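PDB 1JMX: amine Dehydrogenase from Pseudomonas putida, which probably takes part in amine oxidation, with this chain carrying two covalently bound haems c that are likely to serve electron transfer. Local coordinates for residues W416-F421 with G479-T484; V431-K436 with G449-R454. One frame throughout, in Å; residues are numbered along the deposited sequence.

How the interactions relate
Both contacts belong to domain IV, and interaction 2 is nested along the chain inside the loop closed by interaction 1. Their centres lie about 14 Å apart, and they touch directly: CG2 of Val-431 sits 3.5 Å from CG1 of Val-418 and also packs on Pro-420, and CG1 of Val-483 comes to 3.9 Å from Ala-434 O. Interaction 1 thus bridges two strands of the sheet, and interaction 2 joins the end of the short helix 430-433 to the loop that follows strand 442-445. Both are remote from the annotated haem sites; a bound nickel ion lies about 14 Å from the side chain of His-480, too far for contact.

Interaction 1. Residues W416-F421 with G479-T484; sequences WKVEPF and GHMIVT
His-480 and Phe-421 meet in a face-to-face stack that reaches across the strand lying between them. Strand 462-470 runs between the two segments, bonded by its backbone to Phe-421 through Asn-463 and to Gly-479 through Val-466, so the flanking residues touch through long side chains while the CA atoms of Phe-421 and His-480 remain 7.5 Å apart. The imidazole and phenyl planes are tilted by just 4°, with their centroids 3.6 Å apart. NE2 of His-480 lies over the middle of the phenyl ring, CE1 of Phe-421 lies over the middle of the imidazole, and the closest pair is Phe-421 CD1 with His-480 CD2 at 3.4 Å. In both residues CG stands opposite the backbone N (chi1 -173°), yet the side chains cross at about a right angle, and the rings end up overlaid. NE2 is also hydrogen-bonded to OD1 of Asn-463, and Phe-374 makes an edge-to-face pair with the imidazole. An alanine at this position is likely to strip Phe-421 of its stacking partner, leaving that ring freer to turn, and to deprive Asn-463 OD1 of its bond. Met-481 begins by pointing away from the other strand, but its chain stays extended through chi2 (-172°) and then bends at chi3, bringing CE to 4.4 Å from Val-418 CG2. This looser methyl contact lies beside Phe-443, which touches both residues. The contact therefore pairs a stack of two flat groups with a weak apolar touch. Its precise part is the stack, where the bond to Asn-463 probably fixes the rotation of the imidazole and polarises it, while dispersion probably contributes most of what keeps the phenyl ring flat against it.

Interaction 2. Residues V431-K436 with G449-R454; sequences VKFAGK and GPNPER
Phe-433 and Arg-454 have the nearest CA atoms across the two segments, 8.0 Å apart, where helix 430-433 faces a type I turn spanning Asn-451 to Arg-454 and closed by the bond from Arg-454 N to Asn-451 O. The arginine lies along one face of the phenyl ring. Its CG stands 3.7 Å from the ring centroid and 8° off the normal, a CH-pi contact over the centre, and the chain then bends at chi3 (71°), carrying NE to 3.3 Å from Phe-433 CD1. Beyond it the guanidinium passes over Phe-433 CB, its plane 23° from that of the ring. Glu-453 adds its CB, 4.0 Å from Phe-433 CE2, and CD of Lys-432 covers the other face of the ring near its rim. The charged end of Arg-454 is engaged elsewhere: NH2 forms a salt bridge with Asp-430 and a hydrogen bond to Asp-428 O, and NH1 bonds to Ala-461 O. One arginine thus does two jobs: its methylenes and NE cover one face of the aromatic ring, while its buried charge, probably balanced by Asp-430, ties the turn to the start of the helix.

Interaction 1. Residues W416-F421 with G479-T484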
loop_
_atom_site.group_PDB
_atom_site.type_symbol
_atom_site.label_atom_id
_atom_site.label_comp_id
_atom_site.label_asym_id
_atom_site.label_seq_id
_atom_site.Cartn_x
_atom_site.Cartn_y
_atom_site.Cartn_z
ATOM N N TRP A 416 -14.974 24.683 10.454
ATOM C CA TRP A 416 -14.190 23.466 10.540
ATOM C C TRP A 416 -12.964 23.618 11.395
ATOM O O TRP A 416 -12.292 24.649 11.361
ATOM C CB TRP A 416 -13.764 23.012 9.148
ATOM C CG TRP A 416 -14.901 22.613 8.299
ATOM C CD1 TRP A 416 -15.608 23.409 7.445
ATOM C CD2 TRP A 416 -15.483 21.315 8.213
ATOM N NE1 TRP A 416 -16.593 22.682 6.829
ATOM C CE2 TRP A 416 -16.540 21.393 7.282
ATOM C CE3 TRP A 416 -15.217 20.092 8.833
ATOM C CZ2 TRP A 416 -17.331 20.292 6.958
ATOM C CZ3 TRP A 416 -16.003 19.000 8.512
ATOM C CH2 TRP A 416 -17.048 19.108 7.581
ATOM N N LYS A 417 -12.696 22.580 12.177
ATOM C CA LYS A 417 -11.518 22.535 13.015
ATOM C C LYS A 417 -11.029 21.101 13.160
ATOM O O LYS A 417 -11.711 20.146 12.791
ATOM C CB LYS A 417 -11.742 23.180 14.386
ATOM C CG LYS A 417 -12.743 22.497 15.280
ATOM C CD LYS A 417 -12.749 23.184 16.644
ATOM C CE LYS A 417 -14.072 22.989 17.378
ATOM N NZ LYS A 417 -14.371 21.547 17.568
ATOM N N VAL A 418 -9.830 20.978 13.705
ATOM C CA VAL A 418 -9.176 19.702 13.909
ATOM C C VAL A 418 -8.784 19.549 15.386
ATOM O O VAL A 418 -8.370 20.515 16.036
ATOM C CB VAL A 418 -7.934 19.623 12.967
ATOM C CG1 VAL A 418 -6.757 18.933 13.644
ATOM C CG2 VAL A 418 -8.318 18.923 11.673
ATOM N N GLU A 419 -8.963 18.344 15.921
ATOM C CA GLU A 419 -8.609 18.054 17.305
ATOM C C GLU A 419 -7.928 16.704 17.358
ATOM O O GLU A 419 -8.186 15.854 16.518
ATOM C CB GLU A 419 -9.862 17.993 18.172
ATOM C CG GLU A 419 -10.770 19.181 18.003
ATOM C CD GLU A 419 -11.776 19.293 19.114
ATOM O OE1 GLU A 419 -12.514 18.301 19.372
ATOM O OE2 GLU A 419 -11.820 20.381 19.733
ATOM N N PRO A 420 -7.035 16.492 18.342
ATOM C CA PRO A 420 -6.330 15.216 18.485
ATOM C C PRO A 420 -7.357 14.102 18.601
ATOM O O PRO A 420 -8.352 14.249 19.317
ATOM C CB PRO A 420 -5.589 15.389 19.802
ATOM C CG PRO A 420 -5.296 16.851 19.824
ATOM C CD PRO A 420 -6.594 17.447 19.371
ATOM N N PHE A 421 -7.152 13.012 17.869
ATOM C CA PHE A 421 -8.086 11.898 17.920
ATOM C C PHE A 421 -7.936 11.099 19.216
ATOM O O PHE A 421 -8.915 10.576 19.751
ATOM C CB PHE A 421 -7.888 10.979 16.716
ATOM C CG PHE A 421 -8.923 9.897 16.606
ATOM C CD1 PHE A 421 -10.185 10.174 16.079
ATOM C CD2 PHE A 421 -8.640 8.603 17.025
ATOM C CE1 PHE A 421 -11.152 9.174 15.966
ATOM C CE2 PHE A 421 -9.603 7.591 16.918
ATOM C CZ PHE A 421 -10.861 7.879 16.386
ATOM N N GLY A 479 -15.764 13.725 12.412
ATOM C CA GLY A 479 -15.199 12.822 11.429
ATOM C C GLY A 479 -13.825 12.371 11.891
ATOM O O GLY A 479 -13.299 12.876 12.882
ATOM N N HIS A 480 -13.255 11.405 11.179
ATOM C CA HIS A 480 -11.941 10.874 11.511
ATOM C C HIS A 480 -11.035 10.924 10.297
ATOM O O HIS A 480 -11.352 10.365 9.249
ATOM C CB HIS A 480 -12.059 9.429 12.005
ATOM C CG HIS A 480 -10.774 8.852 12.519
ATOM N ND1 HIS A 480 -10.616 7.509 12.783
ATOM C CD2 HIS A 480 -9.596 9.437 12.839
ATOM C CE1 HIS A 480 -9.400 7.291 13.245
ATOM N NE2 HIS A 480 -8.762 8.445 13.289
ATOM N N MET A 481 -9.901 11.593 10.456
ATOM C CA MET A 481 -8.928 11.711 9.387
ATOM C C MET A 481 -7.531 11.341 9.865
ATOM O O MET A 481 -7.117 11.702 10.964
ATOM C CB MET A 481 -8.913 13.138 8.829
ATOM C CG MET A 481 -7.841 13.370 7.771
ATOM S SD MET A 481 -7.654 15.075 7.255
ATOM C CE MET A 481 -7.207 15.850 8.795
ATOM N N ILE A 482 -6.820 10.582 9.041
ATOM C CA ILE A 482 -5.446 10.196 9.338
ATOM C C ILE A 482 -4.568 10.787 8.235
ATOM O O ILE A 482 -4.858 10.631 7.050
ATOM C CB ILE A 482 -5.267 8.654 9.387
ATOM C CG1 ILE A 482 -5.906 8.085 10.651
ATOM C CG2 ILE A 482 -3.797 8.288 9.342
ATOM C CD1 ILE A 482 -5.926 6.593 10.685
ATOM N N VAL A 483 -3.558 11.550 8.639
ATOM C CA VAL A 483 -2.624 12.147 7.698
ATOM C C VAL A 483 -1.406 11.246 7.729
ATOM O O VAL A 483 -0.779 11.091 8.775
ATOM C CB VAL A 483 -2.195 13.562 8.132
ATOM C CG1 VAL A 483 -1.293 14.179 7.083
ATOM C CG2 VAL A 483 -3.412 14.438 8.368
ATOM N N THR A 484 -1.128 10.579 6.611
ATOM C CA THR A 484 0.031 9.693 6.525
ATOM C C THR A 484 1.062 9.974 5.461
ATOM O O THR A 484 1.068 11.031 4.832
ATOM C CB THR A 484 -0.334 8.209 6.383
ATOM O OG1 THR A 484 -1.550 8.046 5.633
ATOM C CG2 THR A 484 -0.390 7.597 7.714
#

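Interaction 2. Residues V431-K436 with G449-R454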
loop_
_atom_site.group_PDB
_atom_site.type_symbol
_atom_site.label_atom_id
_atom_site.label_comp_id
_atom_site.label_asym_id
_atom_site.label_seq_id
_atom_site.Cartn_x
_atom_site.Cartn_y
_atom_site.Cartn_z
ATOM N N VAL A 431 -1.852 18.043 15.931
ATOM C CA VAL A 431 -2.621 19.179 15.429
ATOM C C VAL A 431 -1.731 20.346 15.006
ATOM O O VAL A 431 -2.129 21.179 14.199
ATOM C CB VAL A 431 -3.654 19.634 16.488
ATOM C CG1 VAL A 431 -4.168 21.038 16.198
ATOM C CG2 VAL A 431 -4.801 18.671 16.510
ATOM N N LYS A 432 -0.509 20.377 15.518
ATOM C CA LYS A 432 0.430 21.444 15.202
ATOM C C LYS A 432 1.292 21.165 13.974
ATOM O O LYS A 432 1.671 22.084 13.244
ATOM C CB LYS A 432 1.329 21.693 16.412
ATOM C CG LYS A 432 2.404 22.742 16.205
ATOM C CD LYS A 432 3.141 22.977 17.509
ATOM C CE LYS A 432 4.331 23.900 17.320
ATOM N NZ LYS A 432 5.077 24.062 18.612
ATOM N N PHE A 433 1.591 19.891 13.743
ATOM C CA PHE A 433 2.442 19.504 12.631
ATOM C C PHE A 433 1.747 18.868 11.433
ATOM O O PHE A 433 2.204 19.026 10.307
ATOM C CB PHE A 433 3.536 18.561 13.136
ATOM C CG PHE A 433 4.431 19.163 14.186
ATOM C CD1 PHE A 433 4.351 18.741 15.510
ATOM C CD2 PHE A 433 5.379 20.115 13.849
ATOM C CE1 PHE A 433 5.211 19.261 16.485
ATOM C CE2 PHE A 433 6.244 20.643 14.813
ATOM C CZ PHE A 433 6.161 20.214 16.134
ATOM N N ALA A 434 0.631 18.185 11.667
ATOM C CA ALA A 434 -0.094 17.480 10.609
ATOM C C ALA A 434 -0.517 18.311 9.406
ATOM O O ALA A 434 -0.607 17.795 8.291
ATOM C CB ALA A 434 -1.291 16.733 11.187
ATOM N N GLY A 435 -0.784 19.589 9.631
ATOM C CA GLY A 435 -1.188 20.452 8.540
ATOM C C GLY A 435 -2.136 21.530 9.018
ATOM O O GLY A 435 -2.216 21.796 10.224
ATOM N N LYS A 436 -2.890 22.116 8.089
ATOM C CA LYS A 436 -3.822 23.174 8.443
ATOM C C LYS A 436 -5.216 22.999 7.868
ATOM O O LYS A 436 -5.390 22.749 6.675
ATOM C CB LYS A 436 -3.257 24.548 8.058
ATOM C CG LYS A 436 -2.958 24.725 6.575
ATOM C CD LYS A 436 -2.229 26.049 6.284
ATOM C CE LYS A 436 -1.966 26.247 4.787
ATOM N NZ LYS A 436 -1.126 25.145 4.219
ATOM N N GLY A 449 8.931 14.297 4.201
ATOM C CA GLY A 449 10.251 14.182 4.788
ATOM C C GLY A 449 10.250 14.151 6.302
ATOM O O GLY A 449 9.213 14.350 6.933
ATOM N N PRO A 450 11.394 13.824 6.921
ATOM C CA PRO A 450 11.458 13.787 8.386
ATOM C C PRO A 450 11.398 15.233 8.870
ATOM O O PRO A 450 11.879 16.139 8.189
ATOM C CB PRO A 450 12.840 13.186 8.660
ATOM C CG PRO A 450 13.203 12.467 7.379
ATOM C CD PRO A 450 12.667 13.390 6.319
ATOM N N ASN A 451 10.792 15.458 10.028
ATOM C CA ASN A 451 10.698 16.812 10.556
ATOM C C ASN A 451 11.492 16.939 11.850
ATOM O O ASN A 451 11.046 16.489 12.902
ATOM C CB ASN A 451 9.235 17.199 10.784
ATOM C CG ASN A 451 9.058 18.662 11.156
ATOM O OD1 ASN A 451 7.938 19.116 11.382
ATOM N ND2 ASN A 451 10.155 19.408 11.209
ATOM N N PRO A 452 12.674 17.581 11.787
ATOM C CA PRO A 452 13.570 17.796 12.928
ATOM C C PRO A 452 12.887 18.354 14.190
ATOM O O PRO A 452 13.297 18.036 15.312
ATOM C CB PRO A 452 14.597 18.779 12.359
ATOM C CG PRO A 452 14.695 18.367 10.953
ATOM C CD PRO A 452 13.255 18.162 10.562
ATOM N N GLU A 453 11.848 19.173 13.997
ATOM C CA GLU A 453 11.095 19.779 15.104
ATOM C C GLU A 453 10.228 18.792 15.875
ATOM O O GLU A 453 9.780 19.084 16.983
ATOM C CB GLU A 453 10.202 20.910 14.584
ATOM C CG GLU A 453 10.957 22.147 14.127
ATOM C CD GLU A 453 11.744 22.796 15.259
ATOM O OE1 GLU A 453 11.097 23.358 16.186
ATOM O OE2 GLU A 453 13.003 22.732 15.229
ATOM N N ARG A 454 9.984 17.627 15.284
ATOM C CA ARG A 454 9.155 16.622 15.925
ATOM C C ARG A 454 9.950 15.585 16.714
ATOM O O ARG A 454 11.168 15.492 16.577
ATOM C CB ARG A 454 8.292 15.916 14.882
ATOM C CG ARG A 454 7.380 16.826 14.096
ATOM C CD ARG A 454 6.188 16.058 13.545
ATOM N NE ARG A 454 5.273 15.675 14.614
ATOM C CZ ARG A 454 4.094 15.090 14.431
ATOM N NH1 ARG A 454 3.662 14.799 13.216
ATOM N NH2 ARG A 454 3.317 14.844 15.473
#